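PDB 4OIF: beta-galactosidase from Geobacillus stearothermophilus, which probably hydrolyses terminal non-reducing beta-D-galactose residues of beta-D-galactosides, as a zinc-binding glycoside hydrolase of family 42. Local coordinates for residues G82-G91 / P148-Y159; P317-P325 / M349-F360. All blocks are in the same frame, centred on the assembly; numbering follows the deposited sequence. Where two conformers were deposited one is given.

From the N terminus, contact 1 comes first. It joins strand 83-87 to strand 150-154 and closes a loop that holds helices 95-100 and 127-144, along with Arg119 and the zinc ligand Cys123. Contact 2 opens after contact 1 has closed, so the two lie in series. It joins strand 319-322 to strand 356-359 across helix 341-351. Each pairs neighbouring parallel strands of one TIM barrel, three and four in contact 1, seven and eight in contact 2, linked by a beta-alpha-beta crossover. Their centres are 16 Å apart; inside the barrel His154 CD2 packs 3.6 Å from Met321 SD. Near the strands' C-terminal ends, Glu158 OE2 comes 4.0 Å from Glu322 OE1, the predicted catalytic pair.

Contact 1 of 2, residues G82-G91 / P148-Y159; sequences GRVILATPSG and PALLMWHVSNEY
Bends at chi2 (-63°) and chi3 (-69°) fold the Arg83 side chain so that one face of its guanidinium lies against Leu151. Leu151 CD1 makes the contact, 3.6 Å from Arg83 NH2, and the two side chains cross at about a right angle. The guanidinium edge is turned to Ala149 O and Leu150 O. With an alanine here, Leu151 CD1 would probably lose its flat cover, and those carbonyls the positive charge beside them. Leu86 has CG anti to the backbone N (chi1 -173°), which carries CD2 alongside the indole of Trp153, 3.6 Å from CZ3. Leu150 CD1 packs on Leu86 CB at 3.7 Å, on the same face of the sheet.

The backbones run parallel. Val84 N reaches Ala149 O at 2.7 Å in a nearly straight bond. Val84 O and Leu86 O then accept from Leu151 N and His154 N, while Met152 O and His154 O accept from Leu86 N and Thr88 N.

Beyond the strands, hydroxyls continue the join. Ser156 N donates to Thr88 OG1 at 2.8 Å, and Ser156 OG to Ser90 OG at 2.8 Å. The carboxylate of Glu239 is hydrogen-bonded to both Thr88 OG1 and Ser90 OG, which probably helps hold these hydroxyls in place. Asn157 and Glu158, the predicted substrate ligand and proton donor, follow directly. This is the C-terminal end of the fourth TIM-barrel strand, where glycosidases of clan GH-A carry their acid/base.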
loop_
_atom_site.group_PDB
_atom_site.type_symbol
_atom_site.label_atom_id
_atom_site.label_comp_id
_atom_site.label_asym_id
_atom_site.label_seq_id
_atom_site.Cartn_x
_atom_site.Cartn_y
_atom_site.Cartn_z
ATOM N N GLY A 82 6.303 -12.603 47.758
ATOM C CA GLY A 82 6.082 -11.728 46.624
ATOM C C GLY A 82 5.059 -10.620 46.819
ATOM O O GLY A 82 4.394 -10.551 47.848
ATOM N N ARG A 83 4.937 -9.739 45.827
ATOM C CA ARG A 83 3.912 -8.704 45.863
ATOM C C ARG A 83 3.049 -8.757 44.601
ATOM O O ARG A 83 3.453 -9.288 43.557
ATOM C CB ARG A 83 4.526 -7.303 46.022
ATOM C CG ARG A 83 5.545 -7.131 47.165
ATOM C CD ARG A 83 4.971 -7.348 48.559
ATOM N NE ARG A 83 4.054 -6.281 48.921
ATOM C CZ ARG A 83 4.416 -5.162 49.545
ATOM N NH1 ARG A 83 5.688 -4.973 49.883
ATOM N NH2 ARG A 83 3.503 -4.236 49.828
ATOM N N VAL A 84 1.848 -8.204 44.711
ATOM C CA VAL A 84 0.947 -8.127 43.576
ATOM C C VAL A 84 0.688 -6.683 43.153
ATOM O O VAL A 84 0.318 -5.845 43.975
ATOM C CB VAL A 84 -0.402 -8.793 43.877
ATOM C CG1 VAL A 84 -1.343 -8.630 42.671
ATOM C CG2 VAL A 84 -0.202 -10.261 44.255
ATOM N N ILE A 85 0.929 -6.399 41.875
ATOM C CA ILE A 85 0.374 -5.228 41.207
ATOM C C ILE A 85 -0.984 -5.644 40.652
ATOM O O ILE A 85 -1.055 -6.415 39.692
ATOM C CB ILE A 85 1.282 -4.714 40.068
ATOM C CG1 ILE A 85 2.621 -4.237 40.625
ATOM C CG2 ILE A 85 0.609 -3.577 39.294
ATOM C CD1 ILE A 85 3.643 -3.937 39.548
ATOM N N LEU A 86 -2.062 -5.169 41.268
ATOM C CA LEU A 86 -3.393 -5.575 40.843
ATOM C C LEU A 86 -3.884 -4.644 39.753
ATOM O O LEU A 86 -3.883 -3.424 39.910
ATOM C CB LEU A 86 -4.372 -5.586 42.017
ATOM C CG LEU A 86 -5.768 -6.149 41.723
ATOM C CD1 LEU A 86 -5.674 -7.501 41.058
ATOM C CD2 LEU A 86 -6.590 -6.254 42.989
ATOM N N ALA A 87 -4.285 -5.228 38.636
ATOM C CA ALA A 87 -4.801 -4.448 37.534
ATOM C C ALA A 87 -6.315 -4.449 37.535
ATOM O O ALA A 87 -6.941 -5.435 37.942
ATOM C CB ALA A 87 -4.284 -4.987 36.210
ATOM N N THR A 88 -6.903 -3.343 37.079
ATOM C CA THR A 88 -8.319 -3.338 36.740
ATOM C C THR A 88 -8.489 -3.892 35.320
ATOM O O THR A 88 -7.626 -3.709 34.470
ATOM C CB THR A 88 -8.917 -1.951 36.850
ATOM O OG1 THR A 88 -8.373 -1.108 35.826
ATOM C CG2 THR A 88 -8.603 -1.367 38.231
ATOM N N PRO A 89 -9.602 -4.589 35.071
ATOM C CA PRO A 89 -9.687 -5.393 33.852
ATOM C C PRO A 89 -10.315 -4.698 32.648
ATOM O O PRO A 89 -10.646 -5.395 31.685
ATOM C CB PRO A 89 -10.566 -6.569 34.294
ATOM C CG PRO A 89 -11.508 -5.947 35.273
ATOM C CD PRO A 89 -10.711 -4.875 35.998
ATOM N N SER A 90 -10.487 -3.378 32.692
ATOM C CA SER A 90 -11.189 -2.667 31.615
ATOM C C SER A 90 -10.534 -2.834 30.234
ATOM O O SER A 90 -11.169 -2.575 29.216
ATOM C CB SER A 90 -11.302 -1.179 31.946
ATOM O OG SER A 90 -10.021 -0.597 32.089
ATOM N N GLY A 91 -9.277 -3.267 30.206
ATOM C CA GLY A 91 -8.574 -3.533 28.962
ATOM C C GLY A 91 -9.261 -4.471 27.977
ATOM O O GLY A 91 -9.031 -4.377 26.776
ATOM N N PRO A 148 -1.894 -7.736 52.348
ATOM C CA PRO A 148 -0.484 -7.331 52.473
ATOM C C PRO A 148 0.330 -7.431 51.166
ATOM O O PRO A 148 1.265 -6.655 50.987
ATOM C CB PRO A 148 0.061 -8.289 53.533
ATOM C CG PRO A 148 -0.888 -9.446 53.540
ATOM C CD PRO A 148 -2.226 -8.873 53.223
ATOM N N ALA A 149 -0.022 -8.347 50.268
ATOM C CA ALA A 149 0.685 -8.459 48.990
ATOM C C ALA A 149 0.377 -7.324 48.016
ATOM O O ALA A 149 1.109 -7.128 47.047
ATOM C CB ALA A 149 0.379 -9.787 48.325
ATOM N N LEU A 150 -0.691 -6.575 48.262
ATOM C CA LEU A 150 -1.080 -5.521 47.324
ATOM C C LEU A 150 -0.065 -4.396 47.311
ATOM O O LEU A 150 0.268 -3.847 48.353
ATOM C CB LEU A 150 -2.467 -4.961 47.652
ATOM C CG LEU A 150 -2.919 -3.896 46.645
ATOM C CD1 LEU A 150 -2.882 -4.471 45.248
ATOM C CD2 LEU A 150 -4.311 -3.344 46.967
ATOM N N LEU A 151 0.419 -4.047 46.127
ATOM C CA LEU A 151 1.462 -3.032 46.022
ATOM C C LEU A 151 1.018 -1.761 45.316
ATOM O O LEU A 151 1.303 -0.649 45.758
ATOM C CB LEU A 151 2.678 -3.586 45.284
ATOM C CG LEU A 151 3.874 -2.640 45.355
ATOM C CD1 LEU A 151 4.445 -2.644 46.768
ATOM C CD2 LEU A 151 4.946 -2.995 44.331
ATOM N N MET A 152 0.322 -1.941 44.209
ATOM C CA MET A 152 0.004 -0.837 43.319
ATOM C C MET A 152 -1.169 -1.216 42.415
ATOM O O MET A 152 -1.413 -2.398 42.161
ATOM C CB MET A 152 1.250 -0.468 42.500
ATOM C CG MET A 152 1.145 0.744 41.580
ATOM S SD MET A 152 2.764 1.124 40.830
ATOM C CE MET A 152 3.244 -0.486 40.219
ATOM N N TRP A 153 -1.909 -0.215 41.958
ATOM C CA TRP A 153 -2.957 -0.436 40.987
ATOM C C TRP A 153 -2.408 -0.209 39.577
ATOM O O TRP A 153 -1.685 0.761 39.326
ATOM C CB TRP A 153 -4.144 0.485 41.252
ATOM C CG TRP A 153 -4.922 0.153 42.486
ATOM C CD1 TRP A 153 -4.895 0.814 43.675
ATOM C CD2 TRP A 153 -5.864 -0.911 42.640
ATOM N NE1 TRP A 153 -5.753 0.226 44.564
ATOM C CE2 TRP A 153 -6.361 -0.838 43.953
ATOM C CE3 TRP A 153 -6.335 -1.922 41.793
ATOM C CZ2 TRP A 153 -7.299 -1.742 44.445
ATOM C CZ3 TRP A 153 -7.266 -2.810 42.275
ATOM C CH2 TRP A 153 -7.741 -2.717 43.589
ATOM N N HIS A 154 -2.769 -1.117 38.673
ATOM C CA HIS A 154 -2.419 -1.066 37.259
ATOM C C HIS A 154 -3.728 -0.799 36.509
ATOM O O HIS A 154 -4.446 -1.721 36.142
ATOM C CB HIS A 154 -1.735 -2.394 36.862
ATOM C CG HIS A 154 -1.396 -2.545 35.407
ATOM N ND1 HIS A 154 -2.322 -2.401 34.392
ATOM C CD2 HIS A 154 -0.245 -2.944 34.807
ATOM C CE1 HIS A 154 -1.741 -2.653 33.230
ATOM N NE2 HIS A 154 -0.484 -2.995 33.455
ATOM N N VAL A 155 -4.074 0.467 36.320
ATOM C CA VAL A 155 -5.418 0.770 35.850
ATOM C C VAL A 155 -5.555 0.578 34.348
ATOM O O VAL A 155 -4.903 1.264 33.549
ATOM C CB VAL A 155 -5.832 2.189 36.234
ATOM C CG1 VAL A 155 -7.261 2.471 35.788
ATOM C CG2 VAL A 155 -5.736 2.336 37.721
ATOM N N SER A 156 -6.433 -0.363 33.990
ATOM C CA SER A 156 -6.652 -0.791 32.608
ATOM C C SER A 156 -5.365 -1.323 32.000
ATOM O O SER A 156 -4.505 -1.855 32.706
ATOM C CB SER A 156 -7.193 0.355 31.747
ATOM O OG SER A 156 -7.722 -0.153 30.540
ATOM N N ASN A 157 -5.237 -1.166 30.686
ATOM C CA ASN A 157 -4.010 -1.549 30.009
ATOM C C ASN A 157 -3.807 -0.824 28.680
ATOM O O ASN A 157 -4.685 -0.857 27.812
ATOM C CB ASN A 157 -3.989 -3.059 29.785
ATOM C CG ASN A 157 -2.631 -3.550 29.369
ATOM O OD1 ASN A 157 -1.745 -3.740 30.207
ATOM N ND2 ASN A 157 -2.445 -3.738 28.066
ATOM N N GLU A 158 -2.644 -0.182 28.539
ATOM C CA GLU A 158 -2.245 0.525 27.314
ATOM C C GLU A 158 -3.390 1.305 26.667
ATOM O O GLU A 158 -3.741 1.048 25.512
ATOM C CB GLU A 158 -1.649 -0.464 26.298
ATOM C CG GLU A 158 -0.276 -0.987 26.695
ATOM C CD GLU A 158 0.470 -1.693 25.570
ATOM O OE1 GLU A 158 -0.177 -2.366 24.727
ATOM O OE2 GLU A 158 1.719 -1.571 25.537
ATOM N N TYR A 159 -3.982 2.221 27.432
ATOM C CA TYR A 159 -5.028 3.123 26.943
ATOM C C TYR A 159 -4.718 3.668 25.555
ATOM O O TYR A 159 -3.576 4.030 25.271
ATOM C CB TYR A 159 -5.203 4.311 27.891
ATOM C CG TYR A 159 -6.018 4.067 29.137
ATOM C CD1 TYR A 159 -7.338 3.618 29.057
ATOM C CD2 TYR A 159 -5.485 4.340 30.400
ATOM C CE1 TYR A 159 -8.101 3.425 30.205
ATOM C CE2 TYR A 159 -6.233 4.149 31.550
ATOM C CZ TYR A 159 -7.543 3.697 31.451
ATOM O OH TYR A 159 -8.290 3.504 32.594
#

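Contact 2 of 2, residues P317-P325 / M349-F360; sequences PFLLMECTP and MIAHGSDSILYF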
loop_
_atom_site.group_PDB
_atom_site.type_symbol
_atom_site.label_atom_id
_atom_site.label_comp_id
_atom_site.label_asym_id
_atom_site.label_seq_id
_atom_site.Cartn_x
_atom_site.Cartn_y
_atom_site.Cartn_z
ATOM N N PRO A 317 11.493 8.549 40.220
ATOM C CA PRO A 317 11.721 7.285 39.511
ATOM C C PRO A 317 10.468 6.788 38.772
ATOM O O PRO A 317 9.348 7.049 39.219
ATOM C CB PRO A 317 12.103 6.318 40.631
ATOM C CG PRO A 317 12.603 7.183 41.729
ATOM C CD PRO A 317 11.810 8.442 41.656
ATOM N N PHE A 318 10.657 6.096 37.653
ATOM C CA PHE A 318 9.534 5.501 36.939
ATOM C C PHE A 318 9.574 3.984 37.073
ATOM O O PHE A 318 10.518 3.425 37.602
ATOM C CB PHE A 318 9.538 5.919 35.461
ATOM C CG PHE A 318 10.633 5.278 34.641
ATOM C CD1 PHE A 318 11.874 5.891 34.517
ATOM C CD2 PHE A 318 10.411 4.070 33.975
ATOM C CE1 PHE A 318 12.885 5.308 33.763
ATOM C CE2 PHE A 318 11.416 3.479 33.214
ATOM C CZ PHE A 318 12.658 4.103 33.109
ATOM N N LEU A 319 8.542 3.313 36.594
ATOM C CA LEU A 319 8.516 1.868 36.674
ATOM C C LEU A 319 8.410 1.259 35.278
ATOM O O LEU A 319 7.455 1.501 34.546
ATOM C CB LEU A 319 7.365 1.401 37.582
ATOM C CG LEU A 319 7.498 1.793 39.068
ATOM C CD1 LEU A 319 6.186 1.647 39.829
ATOM C CD2 LEU A 319 8.610 1.014 39.776
ATOM N N LEU A 320 9.420 0.489 34.895
ATOM C CA LEU A 320 9.299 -0.319 33.698
ATOM C C LEU A 320 8.239 -1.366 33.988
ATOM O O LEU A 320 8.437 -2.229 34.844
ATOM C CB LEU A 320 10.622 -0.966 33.323
ATOM C CG LEU A 320 10.557 -1.824 32.062
ATOM C CD1 LEU A 320 10.161 -0.956 30.883
ATOM C CD2 LEU A 320 11.892 -2.521 31.804
ATOM N N MET A 321 7.098 -1.266 33.305
ATOM C CA MET A 321 5.990 -2.191 33.538
ATOM C C MET A 321 6.110 -3.420 32.634
ATOM O O MET A 321 5.781 -4.547 33.031
ATOM C CB MET A 321 4.641 -1.495 33.316
ATOM C CG MET A 321 3.421 -2.345 33.681
ATOM S SD MET A 321 3.267 -2.672 35.454
ATOM C CE MET A 321 3.187 -1.002 36.077
ATOM N N GLU A 322 6.590 -3.202 31.416
ATOM C CA GLU A 322 6.768 -4.304 30.488
ATOM C C GLU A 322 8.060 -4.184 29.687
ATOM O O GLU A 322 8.480 -3.089 29.303
ATOM C CB GLU A 322 5.582 -4.394 29.526
ATOM C CG GLU A 322 4.228 -4.670 30.173
ATOM C CD GLU A 322 3.083 -4.493 29.188
ATOM O OE1 GLU A 322 3.381 -4.232 28.000
ATOM O OE2 GLU A 322 1.900 -4.610 29.594
ATOM N N CYS A 323 8.686 -5.335 29.464
ATOM C CA CYS A 323 9.671 -5.539 28.404
ATOM C C CYS A 323 9.697 -7.047 28.168
ATOM O O CYS A 323 9.102 -7.799 28.945
ATOM C CB CYS A 323 11.054 -4.988 28.779
ATOM S SG CYS A 323 11.903 -5.823 30.145
ATOM N N THR A 324 10.334 -7.500 27.095
ATOM C CA THR A 324 10.424 -8.944 26.861
ATOM C C THR A 324 11.811 -9.435 27.255
ATOM O O THR A 324 12.812 -8.772 26.977
ATOM C CB THR A 324 10.093 -9.338 25.372
ATOM O OG1 THR A 324 10.291 -10.747 25.171
ATOM C CG2 THR A 324 10.929 -8.573 24.387
ATOM N N PRO A 325 11.866 -10.585 27.944
ATOM C CA PRO A 325 13.126 -11.243 28.319
ATOM C C PRO A 325 13.784 -11.928 27.122
ATOM O O PRO A 325 14.900 -12.431 27.226
ATOM C CB PRO A 325 12.689 -12.271 29.372
ATOM C CG PRO A 325 11.262 -12.576 29.032
ATOM C CD PRO A 325 10.684 -11.298 28.471
ATOM N N MET A 349 17.729 0.265 31.885
ATOM C CA MET A 349 16.461 0.738 32.409
ATOM C C MET A 349 16.630 1.292 33.814
ATOM O O MET A 349 16.134 2.387 34.111
ATOM C CB MET A 349 15.423 -0.378 32.388
ATOM C CG MET A 349 14.824 -0.593 31.011
ATOM S SD MET A 349 13.833 0.820 30.500
ATOM C CE MET A 349 13.530 0.401 28.787
ATOM N N ILE A 350 17.333 0.556 34.674
ATOM C CA ILE A 350 17.569 1.064 36.030
ATOM C C ILE A 350 18.408 2.357 36.014
ATOM O O ILE A 350 18.209 3.262 36.821
ATOM C CB ILE A 350 18.265 0.000 36.916
ATOM C CG1 ILE A 350 17.440 -1.292 36.931
ATOM C CG2 ILE A 350 18.505 0.518 38.355
ATOM C CD1 ILE A 350 16.039 -1.107 37.469
ATOM N N ALA A 351 19.339 2.449 35.077
ATOM C CA ALA A 351 20.273 3.560 35.048
ATOM C C ALA A 351 19.592 4.892 34.695
ATOM O O ALA A 351 20.030 5.954 35.138
ATOM C CB ALA A 351 21.397 3.264 34.072
ATOM N N HIS A 352 18.528 4.835 33.899
ATOM C CA HIS A 352 17.839 6.043 33.476
ATOM C C HIS A 352 16.647 6.342 34.369
ATOM O O HIS A 352 15.898 7.271 34.098
ATOM C CB HIS A 352 17.388 5.935 32.017
ATOM C CG HIS A 352 18.487 6.165 31.022
ATOM N ND1 HIS A 352 18.698 7.384 30.414
ATOM C CD2 HIS A 352 19.437 5.332 30.534
ATOM C CE1 HIS A 352 19.733 7.292 29.598
ATOM N NE2 HIS A 352 20.198 6.056 29.650
ATOM N N GLY A 353 16.483 5.573 35.447
ATOM C CA GLY A 353 15.531 5.942 36.480
ATOM C C GLY A 353 14.486 4.935 36.941
ATOM O O GLY A 353 13.772 5.189 37.910
ATOM N N SER A 354 14.384 3.791 36.279
ATOM C CA SER A 354 13.382 2.799 36.679
ATOM C C SER A 354 13.685 2.138 38.028
ATOM O O SER A 354 14.829 1.771 38.309
ATOM C CB SER A 354 13.252 1.718 35.609
ATOM O OG SER A 354 12.287 0.752 35.976
ATOM N N ASP A 355 12.657 1.990 38.861
ATOM C CA ASP A 355 12.768 1.199 40.090
ATOM C C ASP A 355 12.150 -0.189 39.921
ATOM O O ASP A 355 11.779 -0.837 40.902
ATOM C CB ASP A 355 12.117 1.922 41.274
ATOM C CG ASP A 355 12.996 3.026 41.831
ATOM O OD1 ASP A 355 14.212 3.032 41.540
ATOM O OD2 ASP A 355 12.474 3.891 42.567
ATOM N N SER A 356 12.058 -0.657 38.681
ATOM C CA SER A 356 11.561 -2.004 38.418
ATOM C C SER A 356 12.082 -2.575 37.106
ATOM O O SER A 356 12.423 -1.834 36.191
ATOM C CB SER A 356 10.031 -2.021 38.393
ATOM O OG SER A 356 9.536 -1.280 37.293
ATOM N N ILE A 357 12.153 -3.901 37.050
ATOM C CA ILE A 357 12.260 -4.651 35.814
ATOM C C ILE A 357 11.079 -5.635 35.754
ATOM O O ILE A 357 11.020 -6.660 36.469
ATOM C CB ILE A 357 13.607 -5.399 35.689
ATOM C CG1 ILE A 357 14.787 -4.414 35.732
ATOM C CG2 ILE A 357 13.639 -6.199 34.405
ATOM C CD1 ILE A 357 14.843 -3.428 34.571
ATOM N N LEU A 358 10.116 -5.287 34.909
ATOM C CA LEU A 358 8.906 -6.071 34.770
ATOM C C LEU A 358 8.704 -6.478 33.306
ATOM O O LEU A 358 8.957 -5.706 32.373
ATOM C CB LEU A 358 7.698 -5.294 35.306
ATOM C CG LEU A 358 7.791 -4.907 36.790
ATOM C CD1 LEU A 358 6.736 -3.863 37.200
ATOM C CD2 LEU A 358 7.696 -6.147 37.673
ATOM N N TYR A 359 8.255 -7.715 33.135
ATOM C CA TYR A 359 8.116 -8.348 31.845
ATOM C C TYR A 359 6.671 -8.513 31.418
ATOM O O TYR A 359 5.737 -8.581 32.235
ATOM C CB TYR A 359 8.757 -9.740 31.856
ATOM C CG TYR A 359 10.138 -9.808 32.464
ATOM C CD1 TYR A 359 11.192 -9.068 31.934
ATOM C CD2 TYR A 359 10.395 -10.635 33.559
ATOM C CE1 TYR A 359 12.459 -9.137 32.492
ATOM C CE2 TYR A 359 11.655 -10.718 34.116
ATOM C CZ TYR A 359 12.685 -9.966 33.578
ATOM O OH TYR A 359 13.940 -10.044 34.134
ATOM N N PHE A 360 6.493 -8.588 30.114
ATOM C CA PHE A 360 5.395 -9.362 29.604
ATOM C C PHE A 360 6.024 -10.553 28.909
ATOM O O PHE A 360 6.790 -10.370 27.966
ATOM C CB PHE A 360 4.508 -8.584 28.635
ATOM C CG PHE A 360 3.298 -9.362 28.237
ATOM C CD1 PHE A 360 2.127 -9.274 28.981
ATOM C CD2 PHE A 360 3.359 -10.259 27.182
ATOM C CE1 PHE A 360 1.021 -10.029 28.649
ATOM C CE2 PHE A 360 2.261 -11.019 26.844
ATOM C CZ PHE A 360 1.090 -10.908 27.579
#
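The seventh and eighth strands of the TIM barrel pair here, and Ser354 and Ser356 tie the chain entering the eighth to the seventh. Ser354 OG accepts from Leu320 N at 3.1 Å and donates to Ser356 O at 2.6 Å, in the carbonyl plane. Ser356 OG donates to Leu320 O at 2.8 Å, from above the carbonyl plane. Leu320 is thus gripped at both N and O by side chains.

With CG between the backbone N and the carbonyl carbon (chi1 72°), the Phe318 ring turns one face to Ser354 CB, a CH-pi contact 3.8 Å from the centroid, and an edge to His352 O. Asp355 N hydrogen-bonds to Phe318 O at 2.9 Å. Helix 341-351 ends in a Schellman motif at Gly353. Its Met349 crosses Leu320 at about a right angle, CG to Leu320 CD2 at 3.6 Å.

At the far end, Cys323 SG meets the edge of the Tyr359 ring, 3.8 Å from CD1. Phe360 N hydrogen-bonds to Cys323 O at 3.0 Å. Next to Cys323, Glu322 is hydrogen-bonded to Tyr286 and, through OE2, a glycerol. This predicted nucleophile sits at the C-terminal end of the seventh strand, as in other clan GH-A glycosidases.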